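Local coordinates for protein beta-galactosidase (Marinomonas sp. ef1, PDB 6Y2K) that hydrolyses terminal beta-D-galactose from beta-galactosides, as a cold-active GH42 glycoside hydrolase that assembles into a hexamer, at residues H532-V537 against K545-H550; C559-K562 against P568-M571; W422-Q427 against Y433-W438. One frame throughout, in Å; residues are numbered along the deposited sequence.

All three contacts lie in the beta-galactosidase trimerisation domain, and they follow one another along the chain in the order interaction 3, interaction 1, interaction 2. Interactions 1 and 2 are two successive hairpins of one mixed sheet, with centres about 14 Å apart: strands 536-538 and 559-563 are neighbours, and V537 packs on L561 and K562. Interaction 3, between helices 418-426 and 435-448, is centred about 18 Å from interaction 1, which it touches where Y433 meets W549, just past the corner at H548, and about 23 Å from interaction 2, which it does not touch. H532 and T533, just ahead of the first hairpin, pack on a second subunit, and K562 of the second hairpin on a third.

Interaction 1: residues H532-V537 against K545-H550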
loop_
_atom_site.group_PDB
_atom_site.type_symbol
_atom_site.label_atom_id
_atom_site.label_comp_id
_atom_site.label_asym_id
_atom_site.label_seq_id
_atom_site.Cartn_x
_atom_site.Cartn_y
_atom_site.Cartn_z
ATOM N N HIS A 532 5.466 -17.330 -4.116
ATOM C CA HIS A 532 6.308 -16.216 -3.658
ATOM C C HIS A 532 7.757 -16.164 -4.154
ATOM O O HIS A 532 8.430 -15.154 -3.958
ATOM C CB HIS A 532 6.275 -16.091 -2.117
ATOM C CG HIS A 532 6.844 -17.268 -1.368
ATOM N ND1 HIS A 532 8.195 -17.545 -1.318
ATOM C CD2 HIS A 532 6.241 -18.195 -0.577
ATOM C CE1 HIS A 532 8.394 -18.610 -0.558
ATOM N NE2 HIS A 532 7.226 -19.018 -0.087
ATOM N N THR A 533 8.235 -17.232 -4.793
ATOM C CA THR A 533 9.599 -17.293 -5.311
ATOM C C THR A 533 9.563 -17.649 -6.799
ATOM O O THR A 533 9.248 -18.777 -7.168
ATOM C CB THR A 533 10.467 -18.275 -4.491
ATOM O OG1 THR A 533 10.487 -17.843 -3.125
ATOM C CG2 THR A 533 11.904 -18.334 -5.009
ATOM N N GLN A 534 9.887 -16.661 -7.634
ATOM C CA GLN A 534 9.791 -16.727 -9.086
ATOM C C GLN A 534 11.137 -16.324 -9.709
ATOM O O GLN A 534 11.375 -15.142 -9.984
ATOM C CB GLN A 534 8.652 -15.821 -9.557
ATOM C CG GLN A 534 7.299 -16.276 -9.031
ATOM C CD GLN A 534 6.106 -15.524 -9.608
ATOM O OE1 GLN A 534 6.220 -14.793 -10.597
ATOM N NE2 GLN A 534 4.939 -15.710 -8.982
ATOM N N PRO A 535 12.045 -17.302 -9.901
ATOM C CA PRO A 535 13.389 -17.023 -10.427
ATOM C C PRO A 535 13.431 -16.275 -11.767
ATOM O O PRO A 535 12.561 -16.490 -12.633
ATOM C CB PRO A 535 13.992 -18.424 -10.583
ATOM C CG PRO A 535 13.320 -19.233 -9.529
ATOM C CD PRO A 535 11.909 -18.714 -9.493
ATOM N N ALA A 536 14.445 -15.424 -11.934
ATOM C CA ALA A 536 14.607 -14.628 -13.140
ATOM C C ALA A 536 15.088 -15.506 -14.300
ATOM O O ALA A 536 15.824 -16.477 -14.095
ATOM C CB ALA A 536 15.575 -13.478 -12.902
ATOM N N VAL A 537 14.627 -15.162 -15.496
ATOM C CA VAL A 537 14.961 -15.845 -16.737
ATOM C C VAL A 537 15.504 -14.805 -17.723
ATOM O O VAL A 537 15.022 -13.674 -17.764
ATOM C CB VAL A 537 13.714 -16.546 -17.321
ATOM C CG1 VAL A 537 14.010 -17.183 -18.674
ATOM C CG2 VAL A 537 13.200 -17.596 -16.343
ATOM N N LYS A 545 10.276 -14.075 -15.822
ATOM C CA LYS A 545 10.346 -14.979 -14.682
ATOM C C LYS A 545 9.779 -16.355 -15.010
ATOM O O LYS A 545 9.046 -16.539 -15.996
ATOM C CB LYS A 545 9.576 -14.394 -13.496
ATOM C CG LYS A 545 10.028 -13.005 -13.086
ATOM C CD LYS A 545 9.196 -12.487 -11.925
ATOM C CE LYS A 545 9.774 -11.205 -11.356
ATOM N NZ LYS A 545 8.793 -10.609 -10.407
ATOM N N LEU A 546 10.146 -17.313 -14.161
ATOM C CA LEU A 546 9.519 -18.625 -14.104
ATOM C C LEU A 546 8.873 -18.799 -12.736
ATOM O O LEU A 546 9.287 -18.165 -11.767
ATOM C CB LEU A 546 10.549 -19.721 -14.356
ATOM C CG LEU A 546 11.613 -19.994 -13.282
ATOM C CD1 LEU A 546 11.151 -21.044 -12.272
ATOM C CD2 LEU A 546 12.892 -20.448 -13.959
ATOM N N LYS A 547 7.868 -19.669 -12.663
ATOM C CA LYS A 547 7.160 -19.955 -11.420
ATOM C C LYS A 547 6.760 -21.421 -11.331
ATOM O O LYS A 547 6.667 -22.108 -12.349
ATOM C CB LYS A 547 5.920 -19.068 -11.286
ATOM C CG LYS A 547 4.958 -19.117 -12.461
ATOM C CD LYS A 547 3.928 -17.992 -12.359
ATOM C CE LYS A 547 2.940 -18.021 -13.524
ATOM N NZ LYS A 547 1.815 -17.058 -13.301
ATOM N N HIS A 548 6.576 -21.897 -10.101
ATOM C CA HIS A 548 5.941 -23.192 -9.771
ATOM C C HIS A 548 6.790 -24.438 -9.974
ATOM O O HIS A 548 6.821 -25.316 -9.094
ATOM C CB HIS A 548 4.589 -23.388 -10.495
ATOM C CG HIS A 548 3.637 -22.243 -10.331
ATOM N ND1 HIS A 548 2.674 -21.941 -11.271
ATOM C CD2 HIS A 548 3.496 -21.333 -9.337
ATOM C CE1 HIS A 548 1.985 -20.889 -10.864
ATOM N NE2 HIS A 548 2.462 -20.503 -9.694
ATOM N N TRP A 549 7.434 -24.534 -11.136
ATOM C CA TRP A 549 8.149 -25.729 -11.561
ATOM C C TRP A 549 9.435 -25.320 -12.284
ATOM O O TRP A 549 9.397 -24.552 -13.235
ATOM C CB TRP A 549 7.253 -26.538 -12.495
ATOM C CG TRP A 549 7.721 -27.926 -12.721
ATOM C CD1 TRP A 549 8.478 -28.381 -13.762
ATOM C CD2 TRP A 549 7.468 -29.053 -11.885
ATOM N NE1 TRP A 549 8.716 -29.727 -13.625
ATOM C CE2 TRP A 549 8.103 -30.166 -12.481
ATOM C CE3 TRP A 549 6.765 -29.230 -10.685
ATOM C CZ2 TRP A 549 8.051 -31.452 -11.922
ATOM C CZ3 TRP A 549 6.713 -30.502 -10.126
ATOM C CH2 TRP A 549 7.357 -31.601 -10.747
ATOM N N HIS A 550 10.560 -25.849 -11.810
ATOM C CA HIS A 550 11.890 -25.367 -12.180
ATOM C C HIS A 550 12.831 -26.569 -12.262
ATOM O O HIS A 550 13.456 -26.955 -11.274
ATOM C CB HIS A 550 12.334 -24.323 -11.129
ATOM C CG HIS A 550 13.685 -23.714 -11.357
ATOM N ND1 HIS A 550 14.498 -23.326 -10.313
ATOM C CD2 HIS A 550 14.345 -23.379 -12.491
ATOM C CE1 HIS A 550 15.613 -22.802 -10.795
ATOM N NE2 HIS A 550 15.541 -22.812 -12.115
HETATM O O HOH W 1 6.945 -19.759 -8.186
HETATM O O HOH W 2 2.297 -14.770 -10.774
#
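Q534 lies alongside K547, the two side chains pointing the same way, and its CG rests 3.8 Å from K547 CB. Its CG is anti to the carbonyl carbon (chi1 -63°), and the chain runs extended from there, which carries the amide along the flank of the lysine. CB meanwhile sits 3.3 Å from L546 O. The amide end is held chiefly by E531, whose backbone oxygen takes a hydrogen bond from NE2; a water adds only weak bonds to Q534 NE2 and K547 NZ. Cut back to an alanine, the residue would lose the CG that lies on K547 CB, and the backbone oxygen of E531 would probably be left without its amide donor.

K545 crosses Q534 at about a right angle, its methylene CD 4.0 Å from Q534 OE1; a lysine suits this exposed position because its long aliphatic stem can lie across Q534 while the charged end stays at the surface. This is the approach to a beta hairpin, strands 536-538 and 544-547, in the domain's mixed sheet: A536 and K545 form an antiparallel non-hydrogen-bonded pair. Next to this pair, on the side away from the hairpin turn, L546 N donates a straight bond of 3.0 Å to P535 O (166° at the hydrogen), and K545 CA adds a CA-H...O contact to the same oxygen. No matching bond can return, because P535 has no N-H to offer L546 O.

Beside it, the side chains make apolar contact. L546 CG stands between its backbone N and carbonyl carbon (chi1 70°), which spreads the methyls over two partners: CD1 meets P535 CD at 3.7 Å, and CD2 meets V537 CG2, also at 3.7 Å. Nearer the corner at H548, a water bridges the two backbones, donating to T533 O and accepting from H548 N.

Interaction 2: residues C559-K562 against P568-M571; sequences CLLK and PVLM
Two classic beta bulges, one on each strand, shape the antiparallel hairpin of strands 559-563 and 568-573: L560 and L561 both face L570, while V569 and L570 both face L561. The first residue of each pair has the turned-back psi of a bulge, -23° at L560 and -52° at V569, and each strand turns a corner there. Two carbonyls hold the arrangement together, each gripped by two consecutive N-H groups. L570 O accepts from L560 N at 2.7 Å and from L561 N at 3.2 Å, the shorter bond being the less straight at its hydrogen. L561 O repays the pattern, taking V569 N at 2.9 Å and L570 N at 3.1 Å; both donors stand above the same face of its carbonyl plane, off the lone pairs.

L561 and L570, a hydrogen-bonded pair, send their side chains to one face of the sheet, where their CB atoms lie 3.9 Å apart and L561 CD1 also touches L570 CD2. Branched apolar residues suit this face, since helix 585-598 covers it with L587 and S591. V569, displaced by its bulge, turns toward the opposite strand: its CG1 packs on L561 CB while CG2, beside the backbone N, lies 3.8 Å from K562 C. K562 points away from the hairpin partner and packs on Y604 of a third subunit.

The other face carries the non-hydrogen-bonded pair C559 and M571, with M571 lying on I553 and T555 of strand 549-555. A small sulfur side chain fits here: C559 SG is anti to its carbonyl carbon (chi1 -72°), and this brings it to the CB-CG edge of the P568 ring, 3.7 Å from both P568 CB and P568 CG.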
loop_
_atom_site.group_PDB
_atom_site.type_symbol
_atom_site.label_atom_id
_atom_site.label_comp_id
_atom_site.label_asym_id
_atom_site.label_seq_id
_atom_site.Cartn_x
_atom_site.Cartn_y
_atom_site.Cartn_z
ATOM N N CYS A 559 20.736 -23.305 -25.669
ATOM C CA CYS A 559 19.734 -22.732 -24.775
ATOM C C CYS A 559 19.209 -21.421 -25.340
ATOM O O CYS A 559 19.986 -20.543 -25.701
ATOM C CB CYS A 559 20.341 -22.467 -23.404
ATOM S SG CYS A 559 20.662 -23.967 -22.465
ATOM N N LEU A 560 17.884 -21.307 -25.403
ATOM C CA LEU A 560 17.201 -20.089 -25.820
ATOM C C LEU A 560 16.756 -19.244 -24.623
ATOM O O LEU A 560 16.523 -18.037 -24.783
ATOM C CB LEU A 560 15.995 -20.426 -26.694
ATOM C CG LEU A 560 16.234 -21.179 -28.015
ATOM C CD1 LEU A 560 17.287 -20.465 -28.863
ATOM C CD2 LEU A 560 16.615 -22.649 -27.824
ATOM N N LEU A 561 16.600 -19.886 -23.459
ATOM C CA LEU A 561 16.353 -19.218 -22.178
ATOM C C LEU A 561 17.098 -19.962 -21.072
ATOM O O LEU A 561 17.186 -21.189 -21.110
ATOM C CB LEU A 561 14.856 -19.202 -21.844
ATOM C CG LEU A 561 13.901 -18.487 -22.807
ATOM C CD1 LEU A 561 12.455 -18.738 -22.411
ATOM C CD2 LEU A 561 14.165 -16.991 -22.851
ATOM N N LYS A 562 17.617 -19.223 -20.093
ATOM C CA LYS A 562 18.310 -19.791 -18.943
ATOM C C LYS A 562 17.979 -19.002 -17.683
ATOM O O LYS A 562 17.613 -17.840 -17.767
ATOM C CB LYS A 562 19.823 -19.730 -19.150
ATOM C CG LYS A 562 20.321 -20.427 -20.404
ATOM C CD LYS A 562 21.838 -20.533 -20.462
ATOM C CE LYS A 562 22.508 -19.174 -20.450
ATOM N NZ LYS A 562 23.849 -19.232 -21.096
ATOM N N PRO A 568 19.592 -24.565 -17.981
ATOM C CA PRO A 568 18.639 -24.491 -19.092
ATOM C C PRO A 568 17.169 -24.356 -18.692
ATOM O O PRO A 568 16.700 -25.088 -17.822
ATOM C CB PRO A 568 18.855 -25.822 -19.823
ATOM C CG PRO A 568 20.259 -26.196 -19.524
ATOM C CD PRO A 568 20.490 -25.734 -18.120
ATOM N N VAL A 569 16.477 -23.411 -19.326
ATOM C CA VAL A 569 15.028 -23.229 -19.188
ATOM C C VAL A 569 14.323 -23.636 -20.488
ATOM O O VAL A 569 13.392 -24.432 -20.457
ATOM C CB VAL A 569 14.674 -21.779 -18.777
ATOM C CG1 VAL A 569 13.179 -21.481 -18.941
ATOM C CG2 VAL A 569 15.112 -21.532 -17.342
ATOM N N LEU A 570 14.758 -23.091 -21.619
ATOM C CA LEU A 570 14.245 -23.511 -22.927
ATOM C C LEU A 570 15.437 -23.821 -23.825
ATOM O O LEU A 570 16.365 -23.021 -23.927
ATOM C CB LEU A 570 13.332 -22.431 -23.507
ATOM C CG LEU A 570 12.789 -22.537 -24.945
ATOM C CD1 LEU A 570 12.320 -23.920 -25.310
ATOM C CD2 LEU A 570 11.650 -21.545 -25.141
ATOM N N MET A 571 15.417 -24.995 -24.444
ATOM C CA MET A 571 16.566 -25.515 -25.188
ATOM C C MET A 571 16.112 -26.256 -26.425
ATOM O O MET A 571 15.029 -26.844 -26.446
ATOM C CB MET A 571 17.403 -26.452 -24.297
ATOM C CG MET A 571 16.674 -27.715 -23.810
ATOM S SD MET A 571 16.836 -28.075 -22.050
ATOM C CE MET A 571 15.921 -26.708 -21.336
#

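Interaction 3: residues W422-Q427 against Y433-W438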
loop_
_atom_site.group_PDB
_atom_site.type_symbol
_atom_site.label_atom_id
_atom_site.label_comp_id
_atom_site.label_asym_id
_atom_site.label_seq_id
_atom_site.Cartn_x
_atom_site.Cartn_y
_atom_site.Cartn_z
ATOM N N TRP A 422 -4.644 -36.738 -14.963
ATOM C CA TRP A 422 -4.820 -37.562 -13.759
ATOM C C TRP A 422 -3.491 -37.784 -13.029
ATOM O O TRP A 422 -3.404 -37.587 -11.813
ATOM C CB TRP A 422 -5.458 -38.917 -14.096
ATOM C CG TRP A 422 -6.756 -38.826 -14.853
ATOM C CD1 TRP A 422 -7.664 -37.811 -14.801
ATOM C CD2 TRP A 422 -7.303 -39.809 -15.744
ATOM N NE1 TRP A 422 -8.730 -38.086 -15.626
ATOM C CE2 TRP A 422 -8.537 -39.308 -16.211
ATOM C CE3 TRP A 422 -6.868 -41.058 -16.197
ATOM C CZ2 TRP A 422 -9.349 -40.021 -17.101
ATOM C CZ3 TRP A 422 -7.673 -41.767 -17.092
ATOM C CH2 TRP A 422 -8.901 -41.240 -17.533
ATOM N N SER A 423 -2.461 -38.168 -13.778
ATOM C CA SER A 423 -1.126 -38.366 -13.226
ATOM C C SER A 423 -0.629 -37.120 -12.476
ATOM O O SER A 423 -0.273 -37.190 -11.296
ATOM C CB SER A 423 -0.136 -38.751 -14.334
ATOM O OG SER A 423 1.198 -38.751 -13.830
ATOM N N LEU A 424 -0.663 -35.980 -13.160
ATOM C CA LEU A 424 -0.172 -34.723 -12.597
ATOM C C LEU A 424 -1.035 -34.176 -11.439
ATOM O O LEU A 424 -0.514 -33.526 -10.539
ATOM C CB LEU A 424 -0.017 -33.682 -13.715
ATOM C CG LEU A 424 1.024 -34.080 -14.779
ATOM C CD1 LEU A 424 0.769 -33.363 -16.090
ATOM C CD2 LEU A 424 2.429 -33.785 -14.314
ATOM N N ASP A 425 -2.343 -34.418 -11.469
ATOM C CA ASP A 425 -3.221 -34.046 -10.345
ATOM C C ASP A 425 -2.990 -34.931 -9.112
ATOM O O ASP A 425 -3.204 -34.492 -7.982
ATOM C CB ASP A 425 -4.705 -34.152 -10.738
ATOM C CG ASP A 425 -5.180 -33.012 -11.629
ATOM O OD1 ASP A 425 -4.452 -32.003 -11.825
ATOM O OD2 ASP A 425 -6.324 -33.140 -12.120
ATOM N N ILE A 426 -2.596 -36.182 -9.340
ATOM C CA ILE A 426 -2.377 -37.145 -8.250
ATOM C C ILE A 426 -1.166 -36.728 -7.403
ATOM O O ILE A 426 -1.233 -36.771 -6.168
ATOM C CB ILE A 426 -2.316 -38.608 -8.790
ATOM C CG1 ILE A 426 -3.747 -39.123 -9.022
ATOM C CG2 ILE A 426 -1.585 -39.549 -7.837
ATOM C CD1 ILE A 426 -3.848 -40.364 -9.903
ATOM N N GLN A 427 -0.078 -36.325 -8.064
ATOM C CA GLN A 427 1.086 -35.729 -7.377
ATOM C C GLN A 427 1.537 -34.475 -8.130
ATOM O O GLN A 427 2.397 -34.549 -9.020
ATOM C CB GLN A 427 2.250 -36.723 -7.248
ATOM C CG GLN A 427 1.979 -37.873 -6.288
ATOM C CD GLN A 427 3.242 -38.611 -5.858
ATOM O OE1 GLN A 427 4.253 -38.616 -6.577
ATOM N NE2 GLN A 427 3.195 -39.236 -4.678
ATOM N N TYR A 433 1.115 -25.939 -8.944
ATOM C CA TYR A 433 1.090 -26.505 -10.291
ATOM C C TYR A 433 -0.190 -27.304 -10.531
ATOM O O TYR A 433 -0.539 -28.172 -9.739
ATOM C CB TYR A 433 2.298 -27.428 -10.525
ATOM C CG TYR A 433 2.332 -28.018 -11.928
ATOM C CD1 TYR A 433 1.518 -29.100 -12.282
ATOM C CD2 TYR A 433 3.160 -27.475 -12.911
ATOM C CE1 TYR A 433 1.533 -29.622 -13.567
ATOM C CE2 TYR A 433 3.188 -27.993 -14.203
ATOM C CZ TYR A 433 2.372 -29.068 -14.529
ATOM O OH TYR A 433 2.393 -29.580 -15.815
ATOM N N ARG A 434 -0.837 -27.038 -11.664
ATOM C CA ARG A 434 -1.993 -27.789 -12.112
ATOM C C ARG A 434 -1.899 -27.982 -13.628
ATOM O O ARG A 434 -1.743 -27.007 -14.358
ATOM C CB ARG A 434 -3.249 -27.016 -11.744
ATOM C CG ARG A 434 -4.475 -27.872 -11.582
ATOM C CD ARG A 434 -4.639 -28.388 -10.164
ATOM N NE ARG A 434 -6.045 -28.631 -9.880
ATOM C CZ ARG A 434 -6.838 -27.774 -9.245
ATOM N NH1 ARG A 434 -8.107 -28.082 -9.045
ATOM N NH2 ARG A 434 -6.365 -26.623 -8.796
ATOM N N TYR A 435 -1.976 -29.229 -14.093
ATOM C CA TYR A 435 -1.875 -29.536 -15.523
ATOM C C TYR A 435 -2.838 -28.689 -16.346
ATOM O O TYR A 435 -2.434 -28.051 -17.313
ATOM C CB TYR A 435 -2.165 -31.008 -15.771
ATOM C CG TYR A 435 -2.190 -31.443 -17.234
ATOM C CD1 TYR A 435 -1.025 -31.482 -17.987
ATOM C CD2 TYR A 435 -3.380 -31.829 -17.854
ATOM C CE1 TYR A 435 -1.031 -31.902 -19.315
ATOM C CE2 TYR A 435 -3.397 -32.253 -19.178
ATOM C CZ TYR A 435 -2.220 -32.296 -19.899
ATOM O OH TYR A 435 -2.211 -32.717 -21.209
ATOM N N PHE A 436 -4.102 -28.684 -15.949
ATOM C CA PHE A 436 -5.117 -27.925 -16.673
ATOM C C PHE A 436 -4.786 -26.428 -16.738
ATOM O O PHE A 436 -4.940 -25.802 -17.793
ATOM C CB PHE A 436 -6.511 -28.131 -16.064
ATOM C CG PHE A 436 -7.615 -27.595 -16.923
ATOM C CD1 PHE A 436 -7.938 -26.245 -16.903
ATOM C CD2 PHE A 436 -8.305 -28.434 -17.782
ATOM C CE1 PHE A 436 -8.942 -25.750 -17.713
ATOM C CE2 PHE A 436 -9.310 -27.945 -18.597
ATOM C CZ PHE A 436 -9.630 -26.603 -18.558
ATOM N N PHE A 437 -4.337 -25.860 -15.615
ATOM C CA PHE A 437 -3.999 -24.434 -15.562
ATOM C C PHE A 437 -2.857 -24.140 -16.543
ATOM O O PHE A 437 -2.905 -23.162 -17.282
ATOM C CB PHE A 437 -3.553 -23.990 -14.160
ATOM C CG PHE A 437 -4.630 -24.001 -13.099
ATOM C CD1 PHE A 437 -5.868 -24.632 -13.264
ATOM C CD2 PHE A 437 -4.346 -23.427 -11.858
ATOM C CE1 PHE A 437 -6.801 -24.648 -12.234
ATOM C CE2 PHE A 437 -5.278 -23.442 -10.831
ATOM C CZ PHE A 437 -6.506 -24.055 -11.021
ATOM N N TRP A 438 -1.832 -24.983 -16.523
ATOM C CA TRP A 438 -0.663 -24.818 -17.394
ATOM C C TRP A 438 -1.065 -24.899 -18.874
ATOM O O TRP A 438 -0.658 -24.044 -19.661
ATOM C CB TRP A 438 0.418 -25.850 -17.046
ATOM C CG TRP A 438 1.622 -25.839 -17.957
ATOM C CD1 TRP A 438 2.056 -26.868 -18.723
ATOM C CD2 TRP A 438 2.532 -24.750 -18.189
ATOM N NE1 TRP A 438 3.179 -26.503 -19.426
ATOM C CE2 TRP A 438 3.497 -25.208 -19.120
ATOM C CE3 TRP A 438 2.625 -23.436 -17.710
ATOM C CZ2 TRP A 438 4.558 -24.398 -19.577
ATOM C CZ3 TRP A 438 3.674 -22.623 -18.166
ATOM C CH2 TRP A 438 4.619 -23.109 -19.103
HETATM O O HOH W 3 -1.871 -31.210 -11.995
HETATM O O HOH W 4 -5.289 -30.173 -13.724
#
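L424 reaches from helix 418-426 toward Y435 on the first turn of helix 435-448, and its CB begins the contact 4.0 Å from Y435 CB. With CG anti to the carbonyl carbon (chi1 -63°), the branch is carried on between two tyrosines. CD1 goes to Y435, closing to a tight 3.2 Å from Y435 CD1 and also touching CG of that ring; it meets Y433 OH more loosely. The other methyl, CD2, approaches the ring of Y433, 4.3 Å from its CE1. A forked aliphatic chain suits this cleft because its two ends can serve both rings at once. Each tyrosine has a second tie: Y435 OH accepts from the backbone N of D417, and Y433 makes a cation-pi contact with R496, on which L424 also packs.

The polar side of the interface is bridged by water. D425 OD1 receives one water at 2.7 Å that in turn accepts from Y435 N, and a second at 2.8 Å that accepts from F436 N. These amides belong to the opening turn of the helix, just after the N-cap residue R434, so a carboxylate placed there probably also interacts favourably with the helix dipole. In one of its two conformers, R434 brings NE within 4.2 Å of D425 OD1, too far for a salt bridge.

Both helices lie in the connection between strands 412-415 and 453-456, parallel neighbours in the mixed sheet, forming a beta-alpha-beta crossover of the kind expected in a domain related to glutamine amidotransferases.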